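PDB 3C8L: FtsZ-like protein of unknown function, which is of unknown function but is FtsZ-like and belongs to a family of conserved hypothetical proteins. Local coordinates for residues E21-I24 and A25-A29. Residues are numbered along the deposited sequence; the frame is centred on the assembly and turned at random.
Sequences EPTI and AASRA
Ile24 and Arg28 run side by side one helical turn apart, and the methyl CG2 of Ile24 sits over one face of the Arg28 guanidinium, 3.4 Å above its centre. CG2, anti to the backbone N, is the Ile24 branch nearer Arg28; Arg28 CG, anti to its own carbonyl carbon (chi1 -73°), starts the extended chain back toward the helix start. Arg28 CZ comes within 3.5 Å of Ile24 CG2. The guanidinium is also hydrogen-bonded through NH1 to the carbonyl of Ile15, and the two contacts together probably limit its rotation. Nearer the axis, Arg28 CG lies 3.3 Å from Ile24 O, the same oxygen that accepts Arg28 N at 3.0 Å.

One residue earlier, Ser27 OG lies 3.0 Å from Thr23 O, which accepts Ser27 N at 2.8 Å with an N-H...O angle of 160°; whether OG also donates to it is not settled. Ile24 and Ser27 each have a second conformer, and their side-chain contacts hold for the one described. Thr23 CG2 comes 4.1 Å from Ser27 OG, while its OG1 bonds to Arg69 N. Pro22, Ala25 and Ala29 turn small or compact side chains to strand 107-120, and Ala26 meets Val60 and Val73.

Glu21 occupies the N-cap position and pairs through OE1 with Arg69. The whole is the first turns of an amphipathic alpha-helix, proline at its first position, packed by its alanine face on a mixed beta-sheet.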
ATOM      1  N   GLU A  21     -16.678 -10.154  -9.644  1.00 14.96           N
ATOM      2  CA  GLU A  21     -16.687  -8.712  -9.952  1.00 14.27           C
ATOM      3  C   GLU A  21     -15.319  -8.107 -10.284  1.00 11.78           C
ATOM      4  O   GLU A  21     -14.766  -7.330  -9.500  1.00 10.73           O
ATOM      5  CB  GLU A  21     -17.392  -7.894  -8.868  1.00 16.20           C
ATOM      6  CG  GLU A  21     -18.932  -8.058  -8.838  1.00 18.09           C
ATOM      7  CD  GLU A  21     -19.673  -7.439 -10.015  1.00 20.03           C
ATOM      8  OE1 GLU A  21     -19.094  -6.624 -10.753  1.00 20.95           O
ATOM      9  OE2 GLU A  21     -20.885  -7.740 -10.184  1.00 23.22           O
ATOM     10  N   PRO A  22     -14.768  -8.446 -11.455  1.00 11.13           N
ATOM     11  CA  PRO A  22     -13.512  -7.824 -11.846  1.00 11.27           C
ATOM     12  C   PRO A  22     -13.600  -6.293 -11.902  1.00 10.81           C
ATOM     13  O   PRO A  22     -12.592  -5.626 -11.715  1.00  9.92           O
ATOM     14  CB  PRO A  22     -13.206  -8.457 -13.215  1.00 13.01           C
ATOM     15  CG  PRO A  22     -14.431  -9.135 -13.622  1.00 13.44           C
ATOM     16  CD  PRO A  22     -15.259  -9.408 -12.457  1.00 11.93           C
ATOM     17  N   THR A  23     -14.780  -5.731 -12.170  1.00  9.97           N
ATOM     18  CA  THR A  23     -14.916  -4.288 -12.146  1.00 10.29           C
ATOM     19  C   THR A  23     -14.519  -3.700 -10.770  1.00  9.73           C
ATOM     20  O   THR A  23     -13.878  -2.649 -10.711  1.00  9.75           O
ATOM     21  CB  THR A  23     -16.374  -3.841 -12.450  1.00  9.65           C
ATOM     22  OG1 THR A  23     -16.727  -4.279 -13.763  1.00 10.51           O
ATOM     23  CG2 THR A  23     -16.487  -2.314 -12.434  1.00 10.58           C
ATOM     24  N   ILE A  24     -14.927  -4.355  -9.688  1.00  9.86           N
ATOM     25  CA  ILE A  24     -14.627  -3.934  -8.318  0.50 10.41           C
ATOM     26  C   ILE A  24     -13.118  -3.980  -8.081  1.00  9.48           C
ATOM     27  O   ILE A  24     -12.523  -3.057  -7.526  1.00  9.81           O
ATOM     28  CB  ILE A  24     -15.393  -4.835  -7.306  0.50 10.94           C
ATOM     29  CG1 ILE A  24     -16.900  -4.537  -7.383  0.50 12.38           C
ATOM     30  CG2 ILE A  24     -14.885  -4.617  -5.888  0.50 10.65           C
ATOM     31  CD1 ILE A  24     -17.745  -5.345  -6.445  0.50 12.84           C
ATOM     32  N   ALA A  25     -12.500  -5.081  -8.482  1.00  9.53           N
ATOM     33  CA  ALA A  25     -11.044  -5.211  -8.333  1.00  9.20           C
ATOM     34  C   ALA A  25     -10.342  -4.079  -9.103  1.00  8.15           C
ATOM     35  O   ALA A  25      -9.426  -3.422  -8.583  1.00  8.60           O
ATOM     36  CB  ALA A  25     -10.581  -6.577  -8.825  1.00  9.54           C
ATOM     37  N   ALA A  26     -10.791  -3.829 -10.336  1.00  8.34           N
ATOM     38  CA  ALA A  26     -10.198  -2.792 -11.166  1.00  8.37           C
ATOM     39  C   ALA A  26     -10.379  -1.382 -10.589  1.00  8.56           C
ATOM     40  O   ALA A  26      -9.447  -0.595 -10.576  1.00  8.88           O
ATOM     41  CB  ALA A  26     -10.757  -2.854 -12.582  1.00  9.37           C
ATOM     42  N   SER A  27     -11.594  -1.093 -10.123  0.50  8.56           N
ATOM     43  CA  SER A  27     -11.890   0.213  -9.532  0.50  7.77           C
ATOM     44  C   SER A  27     -11.026   0.455  -8.299  0.50  8.52           C
ATOM     45  O   SER A  27     -10.468   1.547  -8.109  0.50  8.62           O
ATOM     46  CB  SER A  27     -13.384   0.324  -9.190  0.50  8.29           C
ATOM     47  OG  SER A  27     -14.143   0.357 -10.384  0.50  9.76           O
ATOM     48  N   ARG A  28     -10.924  -0.569  -7.459  1.00  8.43           N
ATOM     49  CA  ARG A  28     -10.112  -0.479  -6.238  1.00  8.92           C
ATOM     50  C   ARG A  28      -8.635  -0.327  -6.588  1.00  8.02           C
ATOM     51  O   ARG A  28      -7.903   0.375  -5.883  1.00  9.09           O
ATOM     52  CB  ARG A  28     -10.312  -1.688  -5.371  1.00  8.95           C
ATOM     53  CG  ARG A  28     -11.665  -1.678  -4.681  1.00  9.67           C
ATOM     54  CD  ARG A  28     -11.976  -2.948  -3.939  1.00  9.79           C
ATOM     55  NE  ARG A  28     -13.247  -2.842  -3.210  1.00 10.36           N
ATOM     56  CZ  ARG A  28     -13.888  -3.842  -2.635  1.00 10.90           C
ATOM     57  NH1 ARG A  28     -13.408  -5.065  -2.696  1.00 11.53           N
ATOM     58  NH2 ARG A  28     -15.054  -3.615  -2.009  1.00 14.05           N
ATOM     59  N   ALA A  29      -8.182  -0.971  -7.666  1.00  8.16           N
ATOM     60  CA  ALA A  29      -6.795  -0.847  -8.097  1.00  8.04           C
ATOM     61  C   ALA A  29      -6.449   0.590  -8.520  1.00  7.91           C
ATOM     62  O   ALA A  29      -5.395   1.119  -8.160  1.00  8.20           O
ATOM     63  CB  ALA A  29      -6.483  -1.829  -9.221  1.00  8.41           C
TER